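Local coordinates for protein cystathionine gamma-lyase (Saccharomyces cerevisiae, PDB 1N8P) that binds pyridoxal-5'-phosphate and belongs to the Cys/Met metabolism family of PLP-dependent enzymes, assembling as four copies of one chain, at residues Val25-Ser30 and Asn54-Asn59; Ala66-Gln71 and Val215-Asn220; Thr83-Gln88 and Glu225-Leu230. All blocks are in the same frame, centred on the assembly; numbering follows the deposited sequence.

Contacts 1 and 2 share helix 55-67: contact 1 lies at its first turn and contact 2 where it ends and leads into strand 72-76. Contact 1 is polar and partly buried, held by asparagine amides close to two other subunits. Contact 2 is also partly buried but mixed: the methyl of Ala70 meets that of Ala217 on strand 214-218, with exposed residues at its outer end. Contact 3 is the buried one, with apolar packing between helices 79-88 and 221-234. Strand 214-218 and helix 221-234 follow each other in the chain, and contacts 2 and 3 touch, Leu216 CD1 lying 3.8 Å from Leu227 CD2. Contact 1 touches neither of the others.

Contact 1: residues Val25-Ser30 and Asn54-Asn59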
ATOM      1  N   VAL A  25     -10.791 -15.099  -3.095  1.00 67.26           N
ATOM      2  CA  VAL A  25      -9.768 -16.107  -3.314  1.00 62.13           C
ATOM      3  C   VAL A  25      -8.514 -15.471  -2.752  1.00 61.74           C
ATOM      4  O   VAL A  25      -7.597 -16.156  -2.327  1.00 67.98           O
ATOM      5  CB  VAL A  25      -9.549 -16.404  -4.824  1.00 65.51           C
ATOM      6  CG1 VAL A  25      -8.273 -17.242  -5.021  1.00 62.99           C
ATOM      7  CG2 VAL A  25     -10.764 -17.158  -5.396  1.00 63.04           C
ATOM      8  N   ILE A  26      -8.479 -14.143  -2.738  1.00 60.98           N
ATOM      9  CA  ILE A  26      -7.311 -13.449  -2.213  1.00 59.73           C
ATOM     10  C   ILE A  26      -7.527 -12.739  -0.880  1.00 57.76           C
ATOM     11  O   ILE A  26      -8.422 -11.896  -0.732  1.00 59.27           O
ATOM     12  CB  ILE A  26      -6.749 -12.443  -3.254  1.00 58.34           C
ATOM     13  CG1 ILE A  26      -6.037 -13.219  -4.365  1.00 57.74           C
ATOM     14  CG2 ILE A  26      -5.780 -11.453  -2.591  1.00 60.76           C
ATOM     15  CD1 ILE A  26      -5.066 -14.256  -3.858  1.00 49.38           C
ATOM     16  N   GLU A  27      -6.686 -13.080   0.090  1.00 51.38           N
ATOM     17  CA  GLU A  27      -6.767 -12.483   1.406  1.00 51.39           C
ATOM     18  C   GLU A  27      -6.656 -10.958   1.344  1.00 58.17           C
ATOM     19  O   GLU A  27      -5.704 -10.427   0.770  1.00 62.69           O
ATOM     20  CB  GLU A  27      -5.650 -13.011   2.286  1.00 45.60           C
ATOM     21  CG  GLU A  27      -5.882 -12.756   3.750  1.00 58.64           C
ATOM     22  CD  GLU A  27      -4.591 -12.664   4.543  1.00 66.41           C
ATOM     23  OE1 GLU A  27      -4.649 -12.617   5.801  1.00 70.00           O
ATOM     24  OE2 GLU A  27      -3.518 -12.626   3.903  1.00 66.92           O
ATOM     25  N   PRO A  28      -7.632 -10.233   1.938  1.00 59.71           N
ATOM     26  CA  PRO A  28      -7.643  -8.764   1.961  1.00 53.86           C
ATOM     27  C   PRO A  28      -6.700  -8.229   3.046  1.00 51.35           C
ATOM     28  O   PRO A  28      -6.311  -8.958   3.947  1.00 50.90           O
ATOM     29  CB  PRO A  28      -9.100  -8.445   2.277  1.00 51.45           C
ATOM     30  CG  PRO A  28      -9.433  -9.518   3.254  1.00 55.36           C
ATOM     31  CD  PRO A  28      -8.870 -10.758   2.545  1.00 60.44           C
ATOM     32  N   ILE A  29      -6.354  -6.948   2.963  1.00 51.12           N
ATOM     33  CA  ILE A  29      -5.460  -6.334   3.933  1.00 46.18           C
ATOM     34  C   ILE A  29      -6.215  -5.730   5.100  1.00 48.79           C
ATOM     35  O   ILE A  29      -6.868  -4.705   4.966  1.00 44.96           O
ATOM     36  CB  ILE A  29      -4.596  -5.240   3.276  1.00 44.71           C
ATOM     37  CG1 ILE A  29      -3.702  -5.883   2.206  1.00 49.81           C
ATOM     38  CG2 ILE A  29      -3.741  -4.538   4.335  1.00 44.21           C
ATOM     39  CD1 ILE A  29      -2.731  -4.928   1.512  1.00 51.47           C
ATOM     40  N   SER A  30      -6.104  -6.364   6.257  1.00 48.73           N
ATOM     41  CA  SER A  30      -6.794  -5.879   7.429  1.00 56.67           C
ATOM     42  C   SER A  30      -5.883  -5.032   8.306  1.00 58.52           C
ATOM     43  O   SER A  30      -5.002  -5.549   8.995  1.00 59.39           O
ATOM     44  CB  SER A  30      -7.364  -7.063   8.208  1.00 58.46           C
ATOM     45  OG  SER A  30      -8.104  -7.901   7.330  1.00 61.40           O
ATOM     46  N   ASN A  54      -4.189 -10.180  14.362  1.00 61.65           N
ATOM     47  CA  ASN A  54      -4.924  -9.692  13.192  1.00 54.02           C
ATOM     48  C   ASN A  54      -4.759 -10.743  12.095  1.00 48.75           C
ATOM     49  O   ASN A  54      -3.725 -11.394  12.009  1.00 55.97           O
ATOM     50  CB  ASN A  54      -4.371  -8.351  12.704  1.00 61.13           C
ATOM     51  CG  ASN A  54      -3.149  -8.506  11.802  1.00 65.47           C
ATOM     52  OD1 ASN A  54      -2.010  -8.395  12.263  1.00 70.00           O
ATOM     53  ND2 ASN A  54      -3.380  -8.767  10.511  1.00 57.39           N
ATOM     54  N   PRO A  55      -5.758 -10.904  11.230  1.00 38.49           N
ATOM     55  CA  PRO A  55      -5.720 -11.893  10.144  1.00 38.70           C
ATOM     56  C   PRO A  55      -4.445 -12.047   9.305  1.00 43.07           C
ATOM     57  O   PRO A  55      -3.947 -13.169   9.077  1.00 38.31           O
ATOM     58  CB  PRO A  55      -6.924 -11.510   9.284  1.00 37.42           C
ATOM     59  CG  PRO A  55      -7.058 -10.044   9.534  1.00 37.88           C
ATOM     60  CD  PRO A  55      -6.847  -9.943  11.018  1.00 36.83           C
ATOM     61  N   ASN A  56      -3.926 -10.925   8.822  1.00 43.74           N
ATOM     62  CA  ASN A  56      -2.726 -10.962   7.982  1.00 44.51           C
ATOM     63  C   ASN A  56      -1.490 -11.579   8.648  1.00 40.94           C
ATOM     64  O   ASN A  56      -0.756 -12.327   8.016  1.00 48.03           O
ATOM     65  CB  ASN A  56      -2.413  -9.557   7.468  1.00 38.62           C
ATOM     66  CG  ASN A  56      -3.445  -9.069   6.455  1.00 39.00           C
ATOM     67  OD1 ASN A  56      -3.815  -7.906   6.469  1.00 43.28           O
ATOM     68  ND2 ASN A  56      -3.902  -9.958   5.570  1.00 31.93           N
ATOM     69  N   ARG A  57      -1.266 -11.274   9.919  1.00 43.24           N
ATOM     70  CA  ARG A  57      -0.134 -11.820  10.643  1.00 37.70           C
ATOM     71  C   ARG A  57      -0.408 -13.297  10.838  1.00 43.84           C
ATOM     72  O   ARG A  57       0.322 -14.151  10.324  1.00 47.16           O
ATOM     73  CB  ARG A  57      -0.005 -11.149  12.002  1.00 37.76           C
ATOM     74  CG  ARG A  57       1.379 -11.290  12.597  1.00 46.18           C
ATOM     75  CD  ARG A  57       1.512 -10.499  13.877  1.00 46.07           C
ATOM     76  NE  ARG A  57       0.799 -11.134  14.974  1.00 50.96           N
ATOM     77  CZ  ARG A  57       0.006 -10.491  15.827  1.00 62.63           C
ATOM     78  NH1 ARG A  57      -0.187  -9.179  15.714  1.00 64.68           N
ATOM     79  NH2 ARG A  57      -0.597 -11.164  16.803  1.00 62.87           N
ATOM     80  N   GLU A  58      -1.476 -13.587  11.582  1.00 46.21           N
ATOM     81  CA  GLU A  58      -1.889 -14.957  11.874  1.00 42.84           C
ATOM     82  C   GLU A  58      -1.806 -15.848  10.646  1.00 37.72           C
ATOM     83  O   GLU A  58      -1.186 -16.902  10.669  1.00 39.26           O
ATOM     84  CB  GLU A  58      -3.315 -14.965  12.401  1.00 51.99           C
ATOM     85  CG  GLU A  58      -3.804 -16.318  12.856  1.00 62.19           C
ATOM     86  CD  GLU A  58      -5.310 -16.340  13.035  1.00 68.94           C
ATOM     87  OE1 GLU A  58      -6.027 -16.361  12.001  1.00 68.93           O
ATOM     88  OE2 GLU A  58      -5.765 -16.327  14.205  1.00 70.00           O
ATOM     89  N   ASN A  59      -2.426 -15.432   9.556  1.00 38.58           N
ATOM     90  CA  ASN A  59      -2.373 -16.268   8.371  1.00 35.89           C
ATOM     91  C   ASN A  59      -0.959 -16.488   7.903  1.00 29.75           C
ATOM     92  O   ASN A  59      -0.639 -17.567   7.435  1.00 41.56           O
ATOM     93  CB  ASN A  59      -3.195 -15.670   7.236  1.00 46.04           C
ATOM     94  CG  ASN A  59      -4.679 -15.868   7.422  1.00 48.10           C
ATOM     95  OD1 ASN A  59      -5.123 -16.849   8.049  1.00 49.86           O
ATOM     96  ND2 ASN A  59      -5.465 -14.954   6.861  1.00 42.42           N
TER
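Asn56 reaches from the first turn of helix 55-67 to the extended loop 25-30 and holds its backbone with both ends of one amide. Its ND2 donates to Pro28 O at 3.1 Å and 163°, with the carbonyl oxygen close to the amide plane. Its OD1 accepts the backbone N of Ser30 at 2.8 Å, a more bent bond whose donor is tilted from the carbonyl plane. Pro28 O and Ser30 N lie on the two sides of Ile29, so the side-chain amide bridges that residue much as a residue of a parallel strand would. CG of Asn56 stands anti to its carbonyl carbon (chi1 -69°), which carries the amide out to the loop.

One residue further back, Glu27 sends an extended side chain across to the helix. Asn59 ND2 donates to Glu27 OE1 at 2.7 Å along a nearly straight N-H. That oxygen lies close to the plane of the Asn59 amide, yet the donor comes from above the carboxylate, about 60° out of its plane. At the other end of the loop, Ser30 CB rests 3.3 Å from Pro55 CG, the ring that begins the helix.

Asn54 occupies the N-cap, and its backbone O accepts Glu58 N at 3.2 Å. Trp244 of helix 240-250 touches both Ile29 and Asn56, while His18 touches Glu27 and Asn59. Ile29 also packs on Ile29 of the second subunit, and its backbone hydrogen-bonds to that subunit.

Two asparagine amides do the bonding, one to loop backbone and one to the Glu27 carboxylate. Two of the three bonds are spent on loop backbone, so the path of the chain into the subunit interface is tied to the start of helix 55-67.

Contact 2: residues Ala66-Gln71 and Val215-Asn220; sequences ALENAQ and VLATNN
Glu68 OE1 takes a hydrogen bond from His199 NE2 and a weak one from Asn179 ND2, while the CB of the same side chain lies 4.1 Å from Ala217 CB on strand 214-218. Its other oxygen, OE2, has a weak bond from Asn188 ND2. With CG anti to the backbone N (chi1 -154°) and a bend at chi2, the carbon part of the chain stays against the alanine methyl: CG is likewise 4.1 Å from Ala217 CB.

Ala70 approaches the same methyl, its CB 3.8 Å from Ala217 CB. Further out, Gln71 CB sits 3.9 Å from Asn219 CA. The two side chains cross at about a right angle, and the end of Gln71 leads away from the strand.

The turn that presents these residues ends helix 55-67 in a Schellman motif. Asn69, with positive phi, is the C-prime residue; Ala70 N bonds to Ala65 O, and Asn69 N to Ala66 O at 3.1 Å. Asn69 ND2 is held separately by Asn191 OD1. Directly after the turn the chain becomes the edge strand 72-76, whose Tyr72 pairs with Thr218 through backbone bonds.

The small methyls are consistent with a close approach of the helix end to the sheet. The Glu68 carbons pack on Ala217, while its buried carboxylate bonds to His199 on the adjoining strand 196-200.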
ATOM      1  N   ALA A  66       3.627 -24.094   8.738  1.00 38.40           N
ATOM      2  CA  ALA A  66       3.338 -25.238   7.875  1.00 33.10           C
ATOM      3  C   ALA A  66       4.501 -25.560   6.983  1.00 29.84           C
ATOM      4  O   ALA A  66       4.849 -26.722   6.801  1.00 37.35           O
ATOM      5  CB  ALA A  66       2.115 -24.959   7.010  1.00 28.61           C
ATOM      6  N   LEU A  67       5.107 -24.540   6.396  1.00 35.89           N
ATOM      7  CA  LEU A  67       6.224 -24.807   5.495  1.00 35.91           C
ATOM      8  C   LEU A  67       7.396 -25.288   6.343  1.00 34.72           C
ATOM      9  O   LEU A  67       8.251 -26.059   5.888  1.00 37.71           O
ATOM     10  CB  LEU A  67       6.598 -23.543   4.698  1.00 34.67           C
ATOM     11  CG  LEU A  67       5.537 -22.837   3.837  1.00 30.62           C
ATOM     12  CD1 LEU A  67       6.215 -21.678   3.126  1.00 32.43           C
ATOM     13  CD2 LEU A  67       4.909 -23.779   2.825  1.00 22.26           C
ATOM     14  N   GLU A  68       7.416 -24.855   7.599  1.00 36.26           N
ATOM     15  CA  GLU A  68       8.485 -25.251   8.491  1.00 36.20           C
ATOM     16  C   GLU A  68       8.165 -26.547   9.228  1.00 44.90           C
ATOM     17  O   GLU A  68       8.826 -26.876  10.210  1.00 53.94           O
ATOM     18  CB  GLU A  68       8.757 -24.155   9.494  1.00 26.64           C
ATOM     19  CG  GLU A  68      10.168 -24.179  10.022  1.00 34.18           C
ATOM     20  CD  GLU A  68      11.190 -24.066   8.901  1.00 34.83           C
ATOM     21  OE1 GLU A  68      11.332 -22.971   8.329  1.00 31.80           O
ATOM     22  OE2 GLU A  68      11.854 -25.083   8.581  1.00 35.73           O
ATOM     23  N   ASN A  69       7.166 -27.285   8.740  1.00 48.11           N
ATOM     24  CA  ASN A  69       6.729 -28.550   9.339  1.00 43.70           C
ATOM     25  C   ASN A  69       6.607 -28.353  10.812  1.00 41.89           C
ATOM     26  O   ASN A  69       7.124 -29.144  11.578  1.00 52.32           O
ATOM     27  CB  ASN A  69       7.740 -29.667   9.090  1.00 49.41           C
ATOM     28  CG  ASN A  69       7.223 -31.025   9.537  1.00 50.50           C
ATOM     29  OD1 ASN A  69       6.043 -31.316   9.377  1.00 55.75           O
ATOM     30  ND2 ASN A  69       8.104 -31.864  10.073  1.00 43.94           N
ATOM     31  N   ALA A  70       5.925 -27.293  11.211  1.00 38.97           N
ATOM     32  CA  ALA A  70       5.790 -26.975  12.616  1.00 40.10           C
ATOM     33  C   ALA A  70       4.371 -26.667  13.067  1.00 42.63           C
ATOM     34  O   ALA A  70       3.507 -26.270  12.291  1.00 38.98           O
ATOM     35  CB  ALA A  70       6.705 -25.799  12.959  1.00 44.66           C
ATOM     36  N   GLN A  71       4.148 -26.836  14.357  1.00 44.79           N
ATOM     37  CA  GLN A  71       2.843 -26.579  14.912  1.00 55.65           C
ATOM     38  C   GLN A  71       2.565 -25.087  15.090  1.00 54.35           C
ATOM     39  O   GLN A  71       1.441 -24.632  14.880  1.00 56.75           O
ATOM     40  CB  GLN A  71       2.717 -27.307  16.258  1.00 61.89           C
ATOM     41  CG  GLN A  71       2.529 -28.819  16.138  1.00 61.99           C
ATOM     42  CD  GLN A  71       1.180 -29.176  15.581  1.00 65.72           C
ATOM     43  OE1 GLN A  71       0.149 -28.843  16.172  1.00 65.35           O
ATOM     44  NE2 GLN A  71       1.171 -29.845  14.430  1.00 66.87           N
ATOM     45  N   VAL A 215      10.264 -14.259  11.505  1.00 26.99           N
ATOM     46  CA  VAL A 215       9.312 -15.234  12.044  1.00 35.86           C
ATOM     47  C   VAL A 215       9.993 -16.467  12.612  1.00 35.88           C
ATOM     48  O   VAL A 215      11.069 -16.859  12.154  1.00 32.06           O
ATOM     49  CB  VAL A 215       8.292 -15.718  10.998  1.00 34.41           C
ATOM     50  CG1 VAL A 215       7.417 -14.576  10.605  1.00 44.13           C
ATOM     51  CG2 VAL A 215       9.005 -16.318   9.787  1.00 34.23           C
ATOM     52  N   LEU A 216       9.362 -17.068  13.618  1.00 36.55           N
ATOM     53  CA  LEU A 216       9.892 -18.277  14.221  1.00 30.17           C
ATOM     54  C   LEU A 216       8.776 -19.299  14.171  1.00 34.35           C
ATOM     55  O   LEU A 216       7.599 -18.971  13.903  1.00 30.14           O
ATOM     56  CB  LEU A 216      10.361 -17.997  15.665  1.00 22.99           C
ATOM     57  CG  LEU A 216       9.600 -18.113  17.008  1.00 33.42           C
ATOM     58  CD1 LEU A 216       9.889 -16.875  17.896  1.00 25.08           C
ATOM     59  CD2 LEU A 216       8.116 -18.249  16.799  1.00 30.58           C
ATOM     60  N   ALA A 217       9.162 -20.549  14.377  1.00 38.63           N
ATOM     61  CA  ALA A 217       8.218 -21.656  14.431  1.00 34.73           C
ATOM     62  C   ALA A 217       8.739 -22.666  15.463  1.00 39.82           C
ATOM     63  O   ALA A 217       9.962 -22.823  15.651  1.00 34.66           O
ATOM     64  CB  ALA A 217       8.081 -22.307  13.073  1.00 28.79           C
ATOM     65  N   THR A 218       7.801 -23.305  16.161  1.00 41.93           N
ATOM     66  CA  THR A 218       8.105 -24.336  17.155  1.00 41.54           C
ATOM     67  C   THR A 218       6.891 -25.230  17.355  1.00 49.66           C
ATOM     68  O   THR A 218       5.745 -24.828  17.138  1.00 49.44           O
ATOM     69  CB  THR A 218       8.465 -23.787  18.524  1.00 31.86           C
ATOM     70  OG1 THR A 218       7.354 -23.064  19.039  1.00 37.97           O
ATOM     71  CG2 THR A 218       9.647 -22.866  18.442  1.00 44.63           C
ATOM     72  N   ASN A 219       7.177 -26.456  17.778  1.00 57.03           N
ATOM     73  CA  ASN A 219       6.182 -27.484  18.031  1.00 47.25           C
ATOM     74  C   ASN A 219       5.870 -27.491  19.511  1.00 48.98           C
ATOM     75  O   ASN A 219       4.860 -28.029  19.937  1.00 55.35           O
ATOM     76  CB  ASN A 219       6.760 -28.821  17.604  1.00 38.57           C
ATOM     77  CG  ASN A 219       6.782 -28.979  16.115  1.00 32.78           C
ATOM     78  OD1 ASN A 219       7.643 -29.641  15.557  1.00 35.02           O
ATOM     79  ND2 ASN A 219       5.809 -28.379  15.457  1.00 37.85           N
ATOM     80  N   ASN A 220       6.749 -26.860  20.280  1.00 47.85           N
ATOM     81  CA  ASN A 220       6.653 -26.770  21.729  1.00 48.38           C
ATOM     82  C   ASN A 220       5.599 -25.755  22.175  1.00 56.95           C
ATOM     83  O   ASN A 220       5.874 -24.553  22.236  1.00 63.44           O
ATOM     84  CB  ASN A 220       8.028 -26.377  22.259  1.00 47.41           C
ATOM     85  CG  ASN A 220       8.102 -26.377  23.751  1.00 47.82           C
ATOM     86  OD1 ASN A 220       9.178 -26.268  24.326  1.00 48.67           O
ATOM     87  ND2 ASN A 220       6.961 -26.494  24.393  1.00 52.86           N
TER

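Contact 3: residues Thr83-Gln88 and Glu225-Leu230; sequences TATILQ and ERLQFL
Thr85 and Leu230 meet where helix 79-88 and helix 221-234 pack together in the large, PLP-binding domain of a fold type I enzyme. The short helical segments approach to 9.5 Å between axes, with their N-to-C directions 114° apart.

The torsion of Thr85 (chi1 -56°) divides its two branches between different tasks. OG1 stands beside the backbone N and bonds back to Ala81 O within its own helix, while CG2 lies anti to that N and is presented to the partner. The methyl settles between two residues of helix 221-234, 3.6 Å from Leu230 CB and 3.7 Å from Leu227 O.

Leu227 brings CD1 to 3.7 Å from Thr85 O and 4.0 Å from Ile86 CA; its CD2 is 4.4 Å from Ile86 CG1. Ile86 and Leu227 both also touch Ile196, so this edge of the helix pair rests on strand 196-200 of the mixed sheet. On its other side helix 79-88 uses Leu87 against Tyr109 and Phe110 of helix 104-112.

Gln88 takes the less common first torsion (chi1 74°), with CG between the backbone N and the carbonyl carbon, and then runs out extended, so that its chain and that of Leu230 run side by side with opposite sense. It also packs on Asn115 of the fourth subunit. Its methylene carbon faces the fork of the leucine evenly: Gln88 CG is 3.6 Å from both Leu230 CD1 and Leu230 CD2.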
ATOM      1  N   THR A  83      14.924 -12.542  17.575  1.00 40.49           N
ATOM      2  CA  THR A  83      16.017 -13.105  18.349  1.00 37.02           C
ATOM      3  C   THR A  83      15.902 -12.478  19.721  1.00 37.67           C
ATOM      4  O   THR A  83      16.227 -13.089  20.740  1.00 38.38           O
ATOM      5  CB  THR A  83      17.367 -12.705  17.751  1.00 36.52           C
ATOM      6  OG1 THR A  83      17.559 -13.386  16.504  1.00 38.08           O
ATOM      7  CG2 THR A  83      18.491 -13.034  18.702  1.00 26.69           C
ATOM      8  N   ALA A  84      15.422 -11.238  19.724  1.00 33.77           N
ATOM      9  CA  ALA A  84      15.269 -10.467  20.948  1.00 36.09           C
ATOM     10  C   ALA A  84      14.223 -11.031  21.876  1.00 35.40           C
ATOM     11  O   ALA A  84      14.445 -11.117  23.081  1.00 40.72           O
ATOM     12  CB  ALA A  84      14.941  -9.010  20.621  1.00 29.48           C
ATOM     13  N   THR A  85      13.077 -11.394  21.322  1.00 34.78           N
ATOM     14  CA  THR A  85      12.008 -11.943  22.125  1.00 38.34           C
ATOM     15  C   THR A  85      12.494 -13.255  22.728  1.00 38.81           C
ATOM     16  O   THR A  85      12.186 -13.569  23.876  1.00 35.07           O
ATOM     17  CB  THR A  85      10.764 -12.171  21.263  1.00 40.01           C
ATOM     18  OG1 THR A  85      10.427 -10.929  20.646  1.00 40.32           O
ATOM     19  CG2 THR A  85       9.571 -12.678  22.109  1.00 37.59           C
ATOM     20  N   ILE A  86      13.275 -14.008  21.962  1.00 36.98           N
ATOM     21  CA  ILE A  86      13.778 -15.273  22.457  1.00 38.98           C
ATOM     22  C   ILE A  86      14.772 -15.065  23.611  1.00 43.63           C
ATOM     23  O   ILE A  86      14.739 -15.790  24.609  1.00 47.28           O
ATOM     24  CB  ILE A  86      14.464 -16.087  21.346  1.00 35.61           C
ATOM     25  CG1 ILE A  86      13.485 -16.366  20.203  1.00 28.34           C
ATOM     26  CG2 ILE A  86      14.955 -17.415  21.921  1.00 37.04           C
ATOM     27  CD1 ILE A  86      14.082 -17.278  19.068  1.00 26.23           C
ATOM     28  N   LEU A  87      15.650 -14.081  23.495  1.00 39.35           N
ATOM     29  CA  LEU A  87      16.590 -13.855  24.560  1.00 40.15           C
ATOM     30  C   LEU A  87      15.945 -13.284  25.823  1.00 48.12           C
ATOM     31  O   LEU A  87      16.392 -13.564  26.931  1.00 57.95           O
ATOM     32  CB  LEU A  87      17.698 -12.936  24.082  1.00 36.41           C
ATOM     33  CG  LEU A  87      18.591 -13.534  22.999  1.00 42.31           C
ATOM     34  CD1 LEU A  87      19.505 -12.465  22.443  1.00 45.53           C
ATOM     35  CD2 LEU A  87      19.417 -14.663  23.561  1.00 41.40           C
ATOM     36  N   GLN A  88      14.895 -12.483  25.681  1.00 55.37           N
ATOM     37  CA  GLN A  88      14.270 -11.894  26.858  1.00 53.07           C
ATOM     38  C   GLN A  88      13.286 -12.855  27.498  1.00 54.01           C
ATOM     39  O   GLN A  88      12.762 -12.581  28.571  1.00 57.54           O
ATOM     40  CB  GLN A  88      13.585 -10.564  26.501  1.00 55.48           C
ATOM     41  CG  GLN A  88      12.287 -10.672  25.718  1.00 61.66           C
ATOM     42  CD  GLN A  88      11.963  -9.393  24.926  1.00 70.00           C
ATOM     43  OE1 GLN A  88      10.842  -9.219  24.429  1.00 70.00           O
ATOM     44  NE2 GLN A  88      12.951  -8.501  24.792  1.00 70.00           N
ATOM     45  N   GLU A 225       3.717 -20.199  23.782  1.00 55.50           N
ATOM     46  CA  GLU A 225       2.810 -19.307  24.532  1.00 46.34           C
ATOM     47  C   GLU A 225       3.500 -18.236  25.376  1.00 38.00           C
ATOM     48  O   GLU A 225       2.948 -17.173  25.614  1.00 38.62           O
ATOM     49  CB  GLU A 225       1.886 -20.145  25.411  1.00 49.36           C
ATOM     50  CG  GLU A 225       0.842 -20.924  24.629  1.00 53.15           C
ATOM     51  CD  GLU A 225       0.036 -21.833  25.523  1.00 59.07           C
ATOM     52  OE1 GLU A 225      -0.183 -21.454  26.690  1.00 57.71           O
ATOM     53  OE2 GLU A 225      -0.379 -22.917  25.063  1.00 66.74           O
ATOM     54  N   ARG A 226       4.693 -18.538  25.862  1.00 40.95           N
ATOM     55  CA  ARG A 226       5.471 -17.569  26.619  1.00 47.31           C
ATOM     56  C   ARG A 226       5.889 -16.524  25.574  1.00 52.73           C
ATOM     57  O   ARG A 226       5.564 -15.336  25.693  1.00 49.55           O
ATOM     58  CB  ARG A 226       6.721 -18.233  27.205  1.00 49.46           C
ATOM     59  CG  ARG A 226       6.496 -18.974  28.508  1.00 54.70           C
ATOM     60  CD  ARG A 226       7.514 -20.092  28.712  1.00 61.87           C
ATOM     61  NE  ARG A 226       8.901 -19.710  28.452  1.00 58.59           N
ATOM     62  CZ  ARG A 226       9.869 -20.595  28.226  1.00 67.24           C
ATOM     63  NH1 ARG A 226       9.592 -21.900  28.235  1.00 64.84           N
ATOM     64  NH2 ARG A 226      11.111 -20.186  27.972  1.00 70.00           N
ATOM     65  N   LEU A 227       6.588 -17.004  24.538  1.00 52.01           N
ATOM     66  CA  LEU A 227       7.074 -16.178  23.434  1.00 48.87           C
ATOM     67  C   LEU A 227       5.982 -15.290  22.806  1.00 52.10           C
ATOM     68  O   LEU A 227       6.244 -14.145  22.439  1.00 54.74           O
ATOM     69  CB  LEU A 227       7.707 -17.085  22.371  1.00 52.76           C
ATOM     70  CG  LEU A 227       9.201 -16.940  22.010  1.00 55.81           C
ATOM     71  CD1 LEU A 227      10.043 -16.521  23.197  1.00 57.74           C
ATOM     72  CD2 LEU A 227       9.696 -18.269  21.467  1.00 50.94           C
ATOM     73  N   GLN A 228       4.764 -15.801  22.664  1.00 48.98           N
ATOM     74  CA  GLN A 228       3.696 -14.971  22.114  1.00 46.89           C
ATOM     75  C   GLN A 228       3.335 -13.921  23.168  1.00 53.80           C
ATOM     76  O   GLN A 228       2.883 -12.814  22.829  1.00 52.69           O
ATOM     77  CB  GLN A 228       2.457 -15.810  21.793  1.00 46.43           C
ATOM     78  CG  GLN A 228       1.158 -15.017  21.778  1.00 47.22           C
ATOM     79  CD  GLN A 228      -0.067 -15.896  21.573  1.00 55.43           C
ATOM     80  OE1 GLN A 228      -0.414 -16.252  20.451  1.00 57.86           O
ATOM     81  NE2 GLN A 228      -0.720 -16.260  22.668  1.00 61.76           N
ATOM     82  N   PHE A 229       3.530 -14.269  24.449  1.00 51.39           N
ATOM     83  CA  PHE A 229       3.213 -13.332  25.515  1.00 48.70           C
ATOM     84  C   PHE A 229       4.117 -12.136  25.292  1.00 47.99           C
ATOM     85  O   PHE A 229       3.640 -11.076  24.930  1.00 49.83           O
ATOM     86  CB  PHE A 229       3.446 -13.928  26.915  1.00 48.71           C
ATOM     87  CG  PHE A 229       3.143 -12.953  28.048  1.00 49.21           C
ATOM     88  CD1 PHE A 229       1.857 -12.829  28.565  1.00 47.75           C
ATOM     89  CD2 PHE A 229       4.141 -12.124  28.560  1.00 47.69           C
ATOM     90  CE1 PHE A 229       1.571 -11.895  29.571  1.00 46.63           C
ATOM     91  CE2 PHE A 229       3.854 -11.189  29.563  1.00 46.90           C
ATOM     92  CZ  PHE A 229       2.571 -11.076  30.065  1.00 40.15           C
ATOM     93  N   LEU A 230       5.421 -12.315  25.481  1.00 49.06           N
ATOM     94  CA  LEU A 230       6.378 -11.226  25.267  1.00 51.62           C
ATOM     95  C   LEU A 230       5.983 -10.404  24.032  1.00 54.81           C
ATOM     96  O   LEU A 230       5.992  -9.164  24.065  1.00 52.68           O
ATOM     97  CB  LEU A 230       7.791 -11.786  25.059  1.00 45.95           C
ATOM     98  CG  LEU A 230       8.530 -12.312  26.288  1.00 44.98           C
ATOM     99  CD1 LEU A 230       9.711 -13.131  25.870  1.00 40.48           C
ATOM    100  CD2 LEU A 230       8.992 -11.141  27.144  1.00 47.39           C
TER